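Local coordinates for dihydrodipicolinate synthase (Bacillus clausii KSM-K16, PDB 3E96), which probably acts as a 4-hydroxy-tetrahydrodipicolinate synthase of the DapA family, a TIM-barrel lyase expected to condense pyruvate with an aldehyde through a Schiff-base intermediate, at residues S93-L98 against Y126-D131; V110-P115 against D131-L136; R152-L157 against A177-S182. One frame throughout, in Å; residues are numbered along the deposited sequence.

Contact 1 of 3, residues S93-L98 against Y126-D131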
# COMPACT_ATOMS: atom_id res chain seq x y z
N SER B 93 -15.30 -0.23 -3.52
CA SER B 93 -16.10 -1.12 -4.36
C SER B 93 -15.42 -2.48 -4.48
O SER B 93 -16.08 -3.52 -4.46
CB SER B 93 -16.30 -0.52 -5.75
OG SER B 93 -15.07 -0.42 -6.45
N THR B 94 -14.10 -2.47 -4.62
CA THR B 94 -13.31 -3.69 -4.75
C THR B 94 -13.37 -4.50 -3.45
O THR B 94 -13.53 -5.72 -3.48
CB THR B 94 -11.85 -3.36 -5.07
OG1 THR B 94 -11.79 -2.58 -6.26
CG2 THR B 94 -11.03 -4.64 -5.26
N ALA B 95 -13.24 -3.82 -2.32
CA ALA B 95 -13.28 -4.49 -1.03
C ALA B 95 -14.65 -5.15 -0.86
O ALA B 95 -14.76 -6.28 -0.38
CB ALA B 95 -13.04 -3.49 0.10
N ILE B 96 -15.70 -4.44 -1.27
CA ILE B 96 -17.05 -4.97 -1.17
C ILE B 96 -17.21 -6.19 -2.07
O ILE B 96 -17.89 -7.15 -1.70
CB ILE B 96 -18.09 -3.88 -1.52
CG1 ILE B 96 -18.04 -2.77 -0.47
CG2 ILE B 96 -19.50 -4.49 -1.58
CD1 ILE B 96 -18.82 -1.52 -0.84
N GLU B 97 -16.59 -6.15 -3.24
CA GLU B 97 -16.65 -7.28 -4.18
C GLU B 97 -15.98 -8.50 -3.55
O GLU B 97 -16.53 -9.60 -3.58
CB GLU B 97 -15.93 -6.93 -5.49
CG GLU B 97 -15.96 -8.05 -6.52
CD GLU B 97 -15.23 -7.68 -7.81
OE1 GLU B 97 -15.51 -6.60 -8.36
OE2 GLU B 97 -14.38 -8.47 -8.27
N LEU B 98 -14.80 -8.29 -2.98
CA LEU B 98 -14.07 -9.38 -2.33
C LEU B 98 -14.84 -9.89 -1.12
O LEU B 98 -14.88 -11.09 -0.86
CB LEU B 98 -12.68 -8.90 -1.88
CG LEU B 98 -11.60 -8.70 -2.95
CD1 LEU B 98 -10.42 -7.94 -2.34
CD2 LEU B 98 -11.14 -10.05 -3.49
N TYR B 126 -12.36 6.53 8.66
CA TYR B 126 -13.59 6.14 9.32
C TYR B 126 -14.62 5.79 8.24
O TYR B 126 -15.24 4.73 8.27
CB TYR B 126 -14.12 7.29 10.17
CG TYR B 126 -15.56 7.10 10.58
CD1 TYR B 126 -15.91 6.20 11.59
CD2 TYR B 126 -16.58 7.77 9.90
CE1 TYR B 126 -17.25 5.97 11.91
CE2 TYR B 126 -17.92 7.54 10.21
CZ TYR B 126 -18.25 6.65 11.21
OH TYR B 126 -19.57 6.42 11.50
N ALA B 127 -14.81 6.69 7.28
CA ALA B 127 -15.76 6.48 6.20
C ALA B 127 -15.41 5.23 5.40
O ALA B 127 -16.29 4.45 5.02
CB ALA B 127 -15.80 7.70 5.28
N TYR B 128 -14.12 5.04 5.13
CA TYR B 128 -13.66 3.88 4.38
C TYR B 128 -14.17 2.59 5.01
O TYR B 128 -14.84 1.79 4.35
CB TYR B 128 -12.13 3.85 4.32
CG TYR B 128 -11.58 2.66 3.57
CD1 TYR B 128 -11.62 2.59 2.18
CD2 TYR B 128 -11.06 1.57 4.27
CE1 TYR B 128 -11.15 1.47 1.50
CE2 TYR B 128 -10.59 0.44 3.60
CZ TYR B 128 -10.64 0.40 2.22
OH TYR B 128 -10.18 -0.72 1.56
N PHE B 129 -13.85 2.39 6.28
CA PHE B 129 -14.28 1.19 6.98
C PHE B 129 -15.80 1.12 7.13
O PHE B 129 -16.41 0.08 6.89
CB PHE B 129 -13.63 1.11 8.36
CG PHE B 129 -12.15 0.79 8.32
CD1 PHE B 129 -11.70 -0.36 7.67
CD2 PHE B 129 -11.23 1.61 8.96
CE1 PHE B 129 -10.33 -0.68 7.65
CE2 PHE B 129 -9.87 1.29 8.96
CZ PHE B 129 -9.42 0.14 8.30
N ARG B 130 -16.41 2.23 7.52
CA ARG B 130 -17.85 2.26 7.69
C ARG B 130 -18.60 1.87 6.42
O ARG B 130 -19.50 1.03 6.47
CB ARG B 130 -18.31 3.65 8.12
CG ARG B 130 -19.81 3.75 8.37
CD ARG B 130 -20.26 5.18 8.20
NE ARG B 130 -19.91 5.68 6.88
CZ ARG B 130 -19.96 6.96 6.52
NH1 ARG B 130 -20.36 7.88 7.40
NH2 ARG B 130 -19.60 7.33 5.30
N ASP B 131 -18.23 2.47 5.29
CA ASP B 131 -18.90 2.17 4.03
C ASP B 131 -18.85 0.70 3.66
O ASP B 131 -19.85 0.13 3.22
CB ASP B 131 -18.28 2.99 2.88
CG ASP B 131 -18.60 4.47 2.98
OD1 ASP B 131 -19.49 4.85 3.77
OD2 ASP B 131 -17.96 5.26 2.25
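Two neighbouring helices of the outer layer of the TIM barrel, 92-105 and 122-136, meet here, with Ala-95 facing Tyr-128 and Ile-96 facing the backbone of Asp-131. The contact is thin, burying 74 Å² in all. Tyr-128 reaches across the gap and touches with its hydroxyl end: its ring is carried away from its own helix because CG stands opposite the backbone N (chi1 178°), and Tyr-128 OH ends 4.2 Å from Ala-95 CB, touching the methyl without bonding to it. The polar partner of Tyr-128 OH is the carbonyl oxygen of Tyr-90, to which it is hydrogen-bonded. One residue further on, the end of Ile-96 reaches across, Ile-96 CD1 lying 4.5 Å from Asp-131 O. The carboxylate of Asp-131 is engaged within its own helix, where Arg-130 grips OD1 side-on in a salt bridge; Arg-130 NH2 stands 2.9 Å and Arg-130 NE 3.2 Å from Asp-131 OD1, both coming from the same face of the carboxylate. No hydrogen bond crosses between the segments, so only a thin van der Waals touch joins them here, while Tyr-128 OH and Asp-131 OD1 find their partners elsewhere, in Tyr-90 O and Arg-130.

Contact 2 of 3, residues V110-P115 against D131-L136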
# COMPACT_ATOMS: atom_id res chain seq x y z
N VAL B 110 -15.00 -11.18 7.55
CA VAL B 110 -13.95 -10.59 6.73
C VAL B 110 -13.08 -9.70 7.61
O VAL B 110 -13.52 -9.23 8.66
CB VAL B 110 -14.52 -9.69 5.59
CG1 VAL B 110 -15.32 -10.53 4.61
CG2 VAL B 110 -15.38 -8.58 6.18
N MET B 111 -11.83 -9.52 7.19
CA MET B 111 -10.91 -8.63 7.89
C MET B 111 -10.57 -7.57 6.87
O MET B 111 -10.02 -7.86 5.80
CB MET B 111 -9.61 -9.34 8.32
CG MET B 111 -8.57 -8.36 8.92
SD MET B 111 -6.91 -9.05 9.16
CE MET B 111 -6.35 -9.18 7.47
N ILE B 112 -10.91 -6.32 7.17
CA ILE B 112 -10.62 -5.25 6.24
C ILE B 112 -9.22 -4.73 6.52
O ILE B 112 -8.95 -4.19 7.60
CB ILE B 112 -11.62 -4.09 6.38
CG1 ILE B 112 -13.06 -4.62 6.35
CG2 ILE B 112 -11.42 -3.10 5.24
CD1 ILE B 112 -14.11 -3.55 6.60
N HIS B 113 -8.32 -4.91 5.56
CA HIS B 113 -6.95 -4.43 5.69
C HIS B 113 -6.96 -2.92 5.83
O HIS B 113 -7.94 -2.27 5.47
CB HIS B 113 -6.13 -4.78 4.44
CG HIS B 113 -5.66 -6.20 4.40
ND1 HIS B 113 -4.58 -6.65 5.12
CD2 HIS B 113 -6.14 -7.28 3.73
CE1 HIS B 113 -4.41 -7.94 4.91
NE2 HIS B 113 -5.34 -8.34 4.06
N MET B 114 -5.87 -2.38 6.35
CA MET B 114 -5.76 -0.93 6.47
C MET B 114 -5.64 -0.48 5.02
O MET B 114 -4.91 -1.10 4.24
CB MET B 114 -4.48 -0.57 7.24
CG MET B 114 -4.32 0.92 7.54
SD MET B 114 -5.44 1.49 8.85
CE MET B 114 -5.41 3.37 8.55
N PRO B 115 -6.36 0.58 4.62
CA PRO B 115 -6.24 1.01 3.22
C PRO B 115 -4.78 1.35 2.88
O PRO B 115 -4.06 1.91 3.71
CB PRO B 115 -7.17 2.23 3.16
CG PRO B 115 -7.19 2.74 4.58
CD PRO B 115 -7.26 1.46 5.38
N ASP B 131 -18.23 2.47 5.29
CA ASP B 131 -18.90 2.17 4.03
C ASP B 131 -18.85 0.70 3.66
O ASP B 131 -19.85 0.13 3.22
CB ASP B 131 -18.28 2.99 2.88
CG ASP B 131 -18.60 4.47 2.98
OD1 ASP B 131 -19.49 4.85 3.77
OD2 ASP B 131 -17.96 5.26 2.25
N ILE B 132 -17.69 0.08 3.85
CA ILE B 132 -17.53 -1.34 3.53
C ILE B 132 -18.34 -2.23 4.47
O ILE B 132 -19.01 -3.16 4.02
CB ILE B 132 -16.04 -1.74 3.60
CG1 ILE B 132 -15.27 -1.01 2.50
CG2 ILE B 132 -15.90 -3.26 3.48
CD1 ILE B 132 -13.76 -1.11 2.64
N ILE B 133 -18.28 -1.95 5.76
CA ILE B 133 -19.02 -2.74 6.74
C ILE B 133 -20.53 -2.64 6.51
O ILE B 133 -21.24 -3.65 6.53
CB ILE B 133 -18.69 -2.30 8.18
CG1 ILE B 133 -17.21 -2.61 8.48
CG2 ILE B 133 -19.59 -3.02 9.18
CD1 ILE B 133 -16.74 -2.10 9.82
N GLU B 134 -21.03 -1.43 6.28
CA GLU B 134 -22.46 -1.26 6.06
C GLU B 134 -22.93 -1.93 4.77
O GLU B 134 -24.00 -2.54 4.74
CB GLU B 134 -22.84 0.22 6.06
CG GLU B 134 -22.48 0.94 7.35
CD GLU B 134 -23.15 2.30 7.48
OE1 GLU B 134 -23.19 3.05 6.49
OE2 GLU B 134 -23.62 2.63 8.59
N ALA B 135 -22.12 -1.84 3.72
CA ALA B 135 -22.47 -2.45 2.44
C ALA B 135 -22.49 -3.97 2.52
O ALA B 135 -23.37 -4.63 1.95
CB ALA B 135 -21.50 -1.99 1.35
N LEU B 136 -21.53 -4.54 3.24
CA LEU B 136 -21.44 -5.99 3.36
C LEU B 136 -22.47 -6.60 4.30
O LEU B 136 -22.95 -7.71 4.06
CB LEU B 136 -20.04 -6.41 3.80
CG LEU B 136 -18.91 -6.23 2.79
CD1 LEU B 136 -17.59 -6.65 3.43
CD2 LEU B 136 -19.19 -7.07 1.54
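Ile-112 and Val-110 of strand 109-112 pack against Ile-132, Ile-133 and Leu-136 of helix 122-136, the helix that follows this strand in a beta-alpha-beta unit of the TIM barrel. Strand and helix run nearly antiparallel, their short axes at 158° and 10.6 Å apart, as expected for a barrel strand and the helix that returns over it. All five residues are buried, and the contact between them is wholly apolar. Ile-112 has the greatest share: the side chains of Ile-112 and Ile-132 slide past each other in opposite directions, so that each puts its CD1 beside the other's CG2. Ile-112 CG2 stands opposite the backbone N and CG1 beside it (chi1 -50°), which sends the branches to different helix atoms. Ile-112 CD1 lies 3.6 Å from Ile-132 CG2, and Ile-112 CG2 lies 4.0 Å from Ile-132 CD1. The same CD1 of Ile-112 is also 3.7 Å from Ile-133 CG1, and so touches two successive helix residues. Backbone hydrogen bonds tie the strand to its neighbours in the sheet instead: Val-110 and Ile-112 both bond to Leu-141, and Met-111 to Ala-86 and Ile-88. Ile-88 also packs on Val-110, Ile-112 and Leu-136. At the last turn of the helix Leu-136 meets Val-110 at an oblique angle, through one methyl from each side chain, Leu-136 CD1 lying 4.0 Å from Val-110 CG2.

Contact 3 of 3, residues R152-L157 against A177-S182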
# COMPACT_ATOMS: atom_id res chain seq x y z
N ARG B 152 -9.72 7.69 17.58
CA ARG B 152 -11.11 8.14 17.59
C ARG B 152 -11.89 7.40 16.50
O ARG B 152 -13.09 7.17 16.62
CB ARG B 152 -11.19 9.65 17.36
CG ARG B 152 -12.61 10.20 17.28
CD ARG B 152 -13.37 9.97 18.58
NE ARG B 152 -14.74 10.46 18.49
CZ ARG B 152 -15.61 10.44 19.50
NH1 ARG B 152 -15.25 9.96 20.68
NH2 ARG B 152 -16.84 10.90 19.32
N VAL B 153 -11.19 7.03 15.43
CA VAL B 153 -11.80 6.30 14.33
C VAL B 153 -12.42 5.00 14.84
O VAL B 153 -13.52 4.62 14.42
CB VAL B 153 -10.76 5.95 13.23
CG1 VAL B 153 -11.38 5.02 12.19
CG2 VAL B 153 -10.25 7.22 12.57
N LEU B 154 -11.72 4.32 15.73
CA LEU B 154 -12.22 3.06 16.28
C LEU B 154 -13.40 3.31 17.22
O LEU B 154 -14.37 2.55 17.23
CB LEU B 154 -11.11 2.33 17.04
CG LEU B 154 -9.92 1.85 16.19
CD1 LEU B 154 -8.87 1.20 17.09
CD2 LEU B 154 -10.41 0.86 15.14
N VAL B 155 -13.31 4.37 18.00
CA VAL B 155 -14.39 4.72 18.92
C VAL B 155 -15.66 4.98 18.12
O VAL B 155 -16.75 4.58 18.52
CB VAL B 155 -14.05 5.98 19.74
CG1 VAL B 155 -15.22 6.35 20.65
CG2 VAL B 155 -12.79 5.73 20.57
N ASP B 156 -15.52 5.65 16.98
CA ASP B 156 -16.68 5.97 16.16
C ASP B 156 -17.24 4.79 15.37
O ASP B 156 -18.43 4.77 15.04
CB ASP B 156 -16.37 7.14 15.22
CG ASP B 156 -16.13 8.43 15.97
OD1 ASP B 156 -16.64 8.55 17.11
OD2 ASP B 156 -15.47 9.34 15.43
N LEU B 157 -16.40 3.81 15.07
CA LEU B 157 -16.84 2.63 14.33
C LEU B 157 -17.47 1.58 15.24
O LEU B 157 -18.31 0.79 14.81
CB LEU B 157 -15.67 1.99 13.59
CG LEU B 157 -15.10 2.65 12.34
CD1 LEU B 157 -13.82 1.92 11.91
CD2 LEU B 157 -16.12 2.62 11.22
N ALA B 177 -4.20 0.73 25.43
CA ALA B 177 -4.90 0.61 26.71
C ALA B 177 -6.04 1.63 26.83
O ALA B 177 -7.09 1.32 27.39
CB ALA B 177 -3.92 0.79 27.86
N LYS B 178 -5.82 2.83 26.30
CA LYS B 178 -6.84 3.87 26.37
C LYS B 178 -8.02 3.63 25.44
O LYS B 178 -9.17 3.81 25.83
CB LYS B 178 -6.22 5.24 26.08
CG LYS B 178 -7.20 6.40 26.20
CD LYS B 178 -7.82 6.48 27.59
CE LYS B 178 -8.90 7.56 27.66
NZ LYS B 178 -9.52 7.64 29.02
N VAL B 179 -7.76 3.21 24.20
CA VAL B 179 -8.88 3.00 23.28
C VAL B 179 -9.75 1.83 23.75
O VAL B 179 -10.97 1.87 23.60
CB VAL B 179 -8.40 2.77 21.82
CG1 VAL B 179 -7.72 1.42 21.67
CG2 VAL B 179 -9.60 2.89 20.87
N VAL B 180 -9.14 0.80 24.33
CA VAL B 180 -9.90 -0.33 24.84
C VAL B 180 -10.86 0.17 25.91
O VAL B 180 -12.00 -0.29 26.01
CB VAL B 180 -8.96 -1.39 25.48
CG1 VAL B 180 -9.77 -2.36 26.35
CG2 VAL B 180 -8.22 -2.15 24.39
N ARG B 181 -10.40 1.13 26.70
CA ARG B 181 -11.21 1.68 27.78
C ARG B 181 -12.06 2.88 27.38
O ARG B 181 -12.71 3.50 28.23
CB ARG B 181 -10.28 2.02 28.96
CG ARG B 181 -9.61 0.77 29.52
CD ARG B 181 -8.49 1.05 30.51
NE ARG B 181 -8.06 -0.20 31.13
CZ ARG B 181 -7.40 -1.18 30.50
NH1 ARG B 181 -7.09 -1.05 29.21
NH2 ARG B 181 -7.10 -2.29 31.14
N SER B 182 -12.07 3.21 26.09
CA SER B 182 -12.85 4.34 25.59
C SER B 182 -14.12 3.89 24.88
O SER B 182 -14.93 4.71 24.45
CB SER B 182 -12.01 5.18 24.63
OG SER B 182 -10.87 5.73 25.28
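Val-179 and Val-155, each giving up about 50 Å² to the contact, face one another between helix 152-157 and the end of helix 173-180, and Leu-154 and Ser-182 extend the patch on its two flanks. Val-179 makes its contacts through one methyl. With CG1 between the backbone N and the carbonyl carbon (chi1 71°), CG2 stands opposite the N, a position that directs it across the gap. Val-179 CG2 lies 4.2 Å from Leu-154 CB and 4.3 Å from Val-155 CG2, sitting over two consecutive residues of the facing helix. Val-155 divides its own methyls differently: CG2 is shared between Val-179 and the CB of Ser-182, whereas Val-155 CG1 rests 4.1 Å from Ser-182 O, an apolar group against a carbonyl oxygen. These are two successive helices on the outside of the TIM barrel, and the strand between them in sequence, 163-168, belongs to the inner sheet. Toward that sheet, Leu-154 packs on Val-142, Val-166 and Trp-191, and Val-179 also touches Trp-191, which therefore underlies both helices. Ser-182 comes just after the helix, Arg-181 being the first residue to leave helical geometry and itself reaching back to donate from NH1 to Ala-177 O. Ser-182 OG turns back in the same way and donates to Lys-178 O at 2.6 Å, approaching from above the carbonyl plane, 47° out of it. That bond holds Ser-182 OG along its own chain, while Ser-182 CB faces Val-155, 4.2 Å from Val-155 CG2.

Contacts 1 and 2 adjoin, their centres about 4 Å apart, and both use helix 122-136: contact 1 sets it beside helix 92-105, contact 2 against strand 109-112. They share Asp-131, and their segments alternate along the chain. Contact 3 follows both in sequence, its centre about 20 Å from that of contact 1 and 18 Å from that of contact 2. It touches contact 1, where Leu-157 packs on Tyr-126, Phe-129 and Arg-130, so helix 122-136 has neighbours on both flanks. Contacts 1 and 3, through the Leu-157 touch, line up four consecutive outer helices around the strands carrying the predicted active-site residues Tyr-143 and Lys-167, and contact 2 ties one helix to its strand.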